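Local coordinates for protein beta-1,4-galactanase (Thielavia heterothallica, PDB 1HJS) that hydrolyses the beta-1,4-galactosidic linkages of type I arabinogalactans as a family 53 glycoside hydrolase of clan GH-A, at residues R146-H158 / W190-E202. Numbering follows the deposited sequence.
Sequences RTENWANIARLLH and WWYTNVLKQGTLE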
loop_
_atom_site.group_PDB
_atom_site.type_symbol
_atom_site.label_atom_id
_atom_site.label_comp_id
_atom_site.label_asym_id
_atom_site.label_seq_id
_atom_site.Cartn_x
_atom_site.Cartn_y
_atom_site.Cartn_z
ATOM N N ARG A 146 11.929 -0.340 -16.749
ATOM C CA ARG A 146 10.673 -0.052 -17.444
ATOM C C ARG A 146 10.207 -1.256 -18.258
ATOM O O ARG A 146 11.014 -1.903 -18.925
ATOM C CB ARG A 146 10.874 1.137 -18.392
ATOM C CG ARG A 146 9.653 1.500 -19.250
ATOM C CD ARG A 146 8.553 2.127 -18.405
ATOM N NE ARG A 146 7.561 2.854 -19.205
ATOM C CZ ARG A 146 6.528 2.297 -19.830
ATOM N NH1 ARG A 146 6.321 0.986 -19.762
ATOM N NH2 ARG A 146 5.690 3.059 -20.523
ATOM N N THR A 147 8.914 -1.571 -18.202
ATOM C CA THR A 147 8.397 -2.679 -18.997
ATOM C C THR A 147 8.549 -2.213 -20.449
ATOM O O THR A 147 8.362 -1.026 -20.727
ATOM C CB THR A 147 6.907 -2.969 -18.680
ATOM O OG1 THR A 147 6.163 -1.746 -18.685
ATOM C CG2 THR A 147 6.768 -3.628 -17.320
ATOM N N GLU A 148 8.841 -3.120 -21.383
ATOM C CA GLU A 148 8.984 -4.551 -21.123
ATOM C C GLU A 148 10.405 -5.092 -20.913
ATOM O O GLU A 148 10.758 -6.143 -21.451
ATOM C CB GLU A 148 8.304 -5.316 -22.262
ATOM C CG GLU A 148 6.858 -4.885 -22.489
ATOM C CD GLU A 148 6.415 -5.031 -23.935
ATOM O OE1 GLU A 148 6.386 -6.170 -24.440
ATOM O OE2 GLU A 148 6.100 -4.002 -24.569
ATOM N N ASN A 149 11.211 -4.376 -20.135
ATOM C CA ASN A 149 12.570 -4.810 -19.805
ATOM C C ASN A 149 12.414 -5.865 -18.697
ATOM O O ASN A 149 12.877 -5.661 -17.572
ATOM C CB ASN A 149 13.393 -3.630 -19.258
ATOM C CG ASN A 149 14.241 -2.947 -20.319
ATOM O OD1 ASN A 149 14.576 -1.759 -20.198
ATOM N ND2 ASN A 149 14.615 -3.694 -21.349
ATOM N N TRP A 150 11.759 -6.981 -19.015
ATOM C CA TRP A 150 11.511 -8.042 -18.039
ATOM C C TRP A 150 12.769 -8.569 -17.352
ATOM O O TRP A 150 12.770 -8.798 -16.144
ATOM C CB TRP A 150 10.772 -9.210 -18.701
ATOM C CG TRP A 150 9.462 -8.818 -19.318
ATOM C CD1 TRP A 150 9.100 -8.946 -20.631
ATOM C CD2 TRP A 150 8.333 -8.247 -18.646
ATOM N NE1 TRP A 150 7.816 -8.491 -20.817
ATOM C CE2 TRP A 150 7.321 -8.057 -19.614
ATOM C CE3 TRP A 150 8.076 -7.882 -17.315
ATOM C CZ2 TRP A 150 6.070 -7.517 -19.296
ATOM C CZ3 TRP A 150 6.831 -7.344 -16.998
ATOM C CH2 TRP A 150 5.845 -7.167 -17.988
ATOM N N ALA A 151 13.833 -8.775 -18.122
ATOM C CA ALA A 151 15.075 -9.277 -17.548
ATOM C C ALA A 151 15.565 -8.337 -16.448
ATOM O O ALA A 151 15.925 -8.777 -15.353
ATOM C CB ALA A 151 16.141 -9.419 -18.643
ATOM N N ASN A 152 15.564 -7.040 -16.733
ATOM C CA ASN A 152 16.016 -6.044 -15.766
ATOM C C ASN A 152 15.100 -5.976 -14.547
ATOM O O ASN A 152 15.565 -5.875 -13.416
ATOM C CB ASN A 152 16.105 -4.660 -16.425
ATOM C CG ASN A 152 17.332 -4.515 -17.318
ATOM O OD1 ASN A 152 18.114 -5.454 -17.481
ATOM N ND2 ASN A 152 17.507 -3.334 -17.893
ATOM N N ILE A 153 13.795 -6.024 -14.782
ATOM C CA ILE A 153 12.825 -5.974 -13.691
ATOM C C ILE A 153 13.022 -7.154 -12.741
ATOM O O ILE A 153 13.091 -6.978 -11.523
ATOM C CB ILE A 153 11.383 -5.999 -14.237
ATOM C CG1 ILE A 153 11.124 -4.732 -15.057
ATOM C CG2 ILE A 153 10.388 -6.108 -13.084
ATOM C CD1 ILE A 153 9.783 -4.723 -15.758
ATOM N N ALA A 154 13.117 -8.356 -13.299
ATOM C CA ALA A 154 13.310 -9.547 -12.480
ATOM C C ALA A 154 14.606 -9.434 -11.681
ATOM O O ALA A 154 14.652 -9.771 -10.500
ATOM C CB ALA A 154 13.343 -10.797 -13.362
ATOM N N ARG A 155 15.658 -8.951 -12.336
ATOM C CA ARG A 155 16.954 -8.801 -11.692
ATOM C C ARG A 155 16.898 -7.784 -10.554
ATOM O O ARG A 155 17.437 -8.015 -9.467
ATOM C CB ARG A 155 17.992 -8.371 -12.725
ATOM C CG ARG A 155 19.357 -8.081 -12.149
ATOM C CD ARG A 155 20.402 -9.027 -12.713
ATOM N NE ARG A 155 21.641 -8.315 -13.012
ATOM C CZ ARG A 155 22.045 -7.990 -14.236
ATOM N NH1 ARG A 155 21.314 -8.317 -15.297
ATOM N NH2 ARG A 155 23.176 -7.323 -14.396
ATOM N N LEU A 156 16.248 -6.655 -10.810
ATOM C CA LEU A 156 16.126 -5.617 -9.798
ATOM C C LEU A 156 15.336 -6.124 -8.591
ATOM O O LEU A 156 15.758 -5.943 -7.444
ATOM C CB LEU A 156 15.449 -4.377 -10.395
ATOM C CG LEU A 156 16.278 -3.589 -11.417
ATOM C CD1 LEU A 156 15.400 -2.550 -12.105
ATOM C CD2 LEU A 156 17.455 -2.915 -10.718
ATOM N N LEU A 157 14.198 -6.765 -8.843
ATOM C CA LEU A 157 13.372 -7.279 -7.754
ATOM C C LEU A 157 14.111 -8.354 -6.956
ATOM O O LEU A 157 13.957 -8.447 -5.732
ATOM C CB LEU A 157 12.044 -7.819 -8.301
ATOM C CG LEU A 157 11.139 -6.738 -8.909
ATOM C CD1 LEU A 157 9.877 -7.370 -9.469
ATOM C CD2 LEU A 157 10.787 -5.704 -7.846
ATOM N N HIS A 158 14.924 -9.156 -7.640
ATOM C CA HIS A 158 15.699 -10.198 -6.963
ATOM C C HIS A 158 16.676 -9.532 -5.995
ATOM O O HIS A 158 16.847 -9.979 -4.859
ATOM C CB HIS A 158 16.474 -11.040 -7.984
ATOM C CG HIS A 158 17.315 -12.119 -7.371
ATOM N ND1 HIS A 158 16.776 -13.254 -6.802
ATOM C CD2 HIS A 158 18.658 -12.233 -7.236
ATOM C CE1 HIS A 158 17.751 -14.021 -6.345
ATOM N NE2 HIS A 158 18.902 -13.425 -6.597
ATOM N N TRP A 190 -0.196 -11.102 -17.080
ATOM C CA TRP A 190 0.819 -10.676 -18.036
ATOM C C TRP A 190 2.119 -10.296 -17.318
ATOM O O TRP A 190 3.213 -10.709 -17.715
ATOM C CB TRP A 190 0.281 -9.478 -18.824
ATOM C CG TRP A 190 1.290 -8.720 -19.635
ATOM C CD1 TRP A 190 1.843 -9.091 -20.829
ATOM C CD2 TRP A 190 1.835 -7.430 -19.322
ATOM N NE1 TRP A 190 2.697 -8.108 -21.280
ATOM C CE2 TRP A 190 2.710 -7.079 -20.375
ATOM C CE3 TRP A 190 1.668 -6.539 -18.252
ATOM C CZ2 TRP A 190 3.416 -5.871 -20.391
ATOM C CZ3 TRP A 190 2.373 -5.335 -18.266
ATOM C CH2 TRP A 190 3.238 -5.016 -19.334
ATOM N N TRP A 191 1.990 -9.520 -16.247
ATOM C CA TRP A 191 3.148 -9.058 -15.494
ATOM C C TRP A 191 3.916 -10.182 -14.798
ATOM O O TRP A 191 5.107 -10.375 -15.053
ATOM C CB TRP A 191 2.714 -8.020 -14.451
ATOM C CG TRP A 191 3.852 -7.186 -13.928
ATOM C CD1 TRP A 191 4.280 -5.983 -14.417
ATOM C CD2 TRP A 191 4.703 -7.493 -12.818
ATOM N NE1 TRP A 191 5.340 -5.521 -13.678
ATOM C CE2 TRP A 191 5.622 -6.429 -12.690
ATOM C CE3 TRP A 191 4.779 -8.567 -11.917
ATOM C CZ2 TRP A 191 6.608 -6.401 -11.694
ATOM C CZ3 TRP A 191 5.761 -8.540 -10.925
ATOM C CH2 TRP A 191 6.661 -7.463 -10.824
ATOM N N TYR A 192 3.242 -10.917 -13.919
ATOM C CA TYR A 192 3.900 -12.001 -13.190
ATOM C C TYR A 192 4.472 -13.083 -14.103
ATOM O O TYR A 192 5.571 -13.582 -13.862
ATOM C CB TYR A 192 2.936 -12.624 -12.176
ATOM C CG TYR A 192 2.742 -11.770 -10.937
ATOM C CD1 TYR A 192 3.798 -11.550 -10.048
ATOM C CD2 TYR A 192 1.517 -11.157 -10.670
ATOM C CE1 TYR A 192 3.638 -10.738 -8.921
ATOM C CE2 TYR A 192 1.347 -10.342 -9.549
ATOM C CZ TYR A 192 2.408 -10.136 -8.682
ATOM O OH TYR A 192 2.240 -9.321 -7.580
ATOM N N THR A 193 3.742 -13.436 -15.153
ATOM C CA THR A 193 4.222 -14.462 -16.073
ATOM C C THR A 193 5.547 -14.056 -16.719
ATOM O O THR A 193 6.507 -14.831 -16.735
ATOM C CB THR A 193 3.191 -14.747 -17.180
ATOM O OG1 THR A 193 1.994 -15.276 -16.592
ATOM C CG2 THR A 193 3.748 -15.758 -18.181
ATOM N N ASN A 194 5.608 -12.834 -17.237
ATOM C CA ASN A 194 6.819 -12.357 -17.892
ATOM C C ASN A 194 7.986 -12.102 -16.948
ATOM O O ASN A 194 9.144 -12.287 -17.315
ATOM C CB ASN A 194 6.508 -11.102 -18.703
ATOM C CG ASN A 194 5.794 -11.422 -20.000
ATOM O OD1 ASN A 194 6.329 -12.137 -20.845
ATOM N ND2 ASN A 194 4.583 -10.900 -20.163
ATOM N N VAL A 195 7.689 -11.673 -15.730
ATOM C CA VAL A 195 8.741 -11.428 -14.760
ATOM C C VAL A 195 9.330 -12.747 -14.253
ATOM O O VAL A 195 10.550 -12.906 -14.194
ATOM C CB VAL A 195 8.209 -10.615 -13.561
ATOM C CG1 VAL A 195 9.237 -10.591 -12.438
ATOM C CG2 VAL A 195 7.901 -9.190 -14.006
ATOM N N LEU A 196 8.462 -13.693 -13.912
ATOM C CA LEU A 196 8.905 -14.978 -13.377
ATOM C C LEU A 196 9.581 -15.904 -14.382
ATOM O O LEU A 196 10.377 -16.760 -13.998
ATOM C CB LEU A 196 7.724 -15.702 -12.723
ATOM C CG LEU A 196 7.170 -15.007 -11.472
ATOM C CD1 LEU A 196 5.907 -15.709 -10.994
ATOM C CD2 LEU A 196 8.232 -15.012 -10.380
ATOM N N LYS A 197 9.275 -15.737 -15.665
ATOM C CA LYS A 197 9.875 -16.590 -16.687
ATOM C C LYS A 197 11.349 -16.257 -16.917
ATOM O O LYS A 197 12.059 -17.000 -17.588
ATOM C CB LYS A 197 9.101 -16.468 -18.005
ATOM C CG LYS A 197 9.179 -15.096 -18.643
ATOM C CD LYS A 197 8.228 -14.956 -19.828
ATOM C CE LYS A 197 8.633 -15.832 -20.997
ATOM N NZ LYS A 197 7.742 -15.602 -22.180
ATOM N N GLN A 198 11.810 -15.146 -16.350
ATOM C CA GLN A 198 13.200 -14.739 -16.511
ATOM C C GLN A 198 14.163 -15.655 -15.757
ATOM O O GLN A 198 15.309 -15.836 -16.170
ATOM C CB GLN A 198 13.391 -13.295 -16.042
ATOM C CG GLN A 198 12.549 -12.284 -16.805
ATOM C CD GLN A 198 12.704 -12.420 -18.310
ATOM O OE1 GLN A 198 13.818 -12.402 -18.835
ATOM N NE2 GLN A 198 11.583 -12.553 -19.012
ATOM N N GLY A 199 13.703 -16.228 -14.649
ATOM C CA GLY A 199 14.552 -17.121 -13.886
ATOM C C GLY A 199 15.318 -16.502 -12.728
ATOM O O GLY A 199 15.623 -17.193 -11.755
ATOM N N THR A 200 15.642 -15.215 -12.820
ATOM C CA THR A 200 16.378 -14.546 -11.750
ATOM C C THR A 200 15.509 -14.402 -10.504
ATOM O O THR A 200 15.884 -14.865 -9.426
ATOM C CB THR A 200 16.877 -13.162 -12.196
ATOM O OG1 THR A 200 15.783 -12.407 -12.727
ATOM C CG2 THR A 200 17.953 -13.308 -13.262
ATOM N N LEU A 201 14.353 -13.761 -10.643
ATOM C CA LEU A 201 13.444 -13.627 -9.511
ATOM C C LEU A 201 12.675 -14.939 -9.435
ATOM O O LEU A 201 12.004 -15.324 -10.392
ATOM C CB LEU A 201 12.457 -12.476 -9.719
ATOM C CG LEU A 201 11.445 -12.304 -8.577
ATOM C CD1 LEU A 201 12.158 -11.780 -7.337
ATOM C CD2 LEU A 201 10.345 -11.343 -8.991
ATOM N N GLU A 202 12.787 -15.633 -8.310
ATOM C CA GLU A 202 12.088 -16.901 -8.134
ATOM C C GLU A 202 10.841 -16.699 -7.289
ATOM O O GLU A 202 10.756 -15.738 -6.530
ATOM C CB GLU A 202 12.992 -17.919 -7.440
ATOM C CG GLU A 202 14.280 -18.223 -8.172
ATOM C CD GLU A 202 15.032 -19.366 -7.530
ATOM O OE1 GLU A 202 14.500 -20.496 -7.526
ATOM O OE2 GLU A 202 16.148 -19.137 -7.020
#
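W150, in the first turn of its helix, drives its indole as a knob into a hole formed by W190, W191, N194 and V195. A broad, flat side chain suits this place because both its edge and its face find partners. The six-membered edge points into the face of W190, with CZ2 of W150 3.3 Å from CZ2 of W190 and the planes at 77°. The neighbouring CZ3 corner points at the pyrrole face of W191, a second, also nearly perpendicular T-shaped pair. W190 and W191 both have CG anti to the backbone N (chi1 167° in W190), which brings their rings toward W150.

N194 covers one face of the indole: its CB makes a CH-pi contact 3.4 Å from the centroid of the five-membered ring. Its amide, nearly parallel to that ring, turns back so that ND2 donates to W190 O at 2.8 Å. Q198, bent at chi2, runs beside W150 CB; its bond to N194 O (3.0 Å) satisfies NE2 and fixes the turn of its amide.

Further along, the small A154 suits a tight spot: its methyl meets V195 O and T200 OG1, with Q198 CB and L201 CB around it. G199 closes the type I turn begun at L196; at its backbone angles a CB would run into Q198 O. L157 CD1 reaches the edge of W191 at CH2 (3.5 Å), and L201 fills in beside L157.

The axes of helix segments 150-158 and 190-196 approach to 8.9 Å and cross at -82°, on the outside of the TIM barrel. W191 continues inward onto I177 and L179 of strand 174-179, while R155 turns to helix 102-122 and pairs with D103.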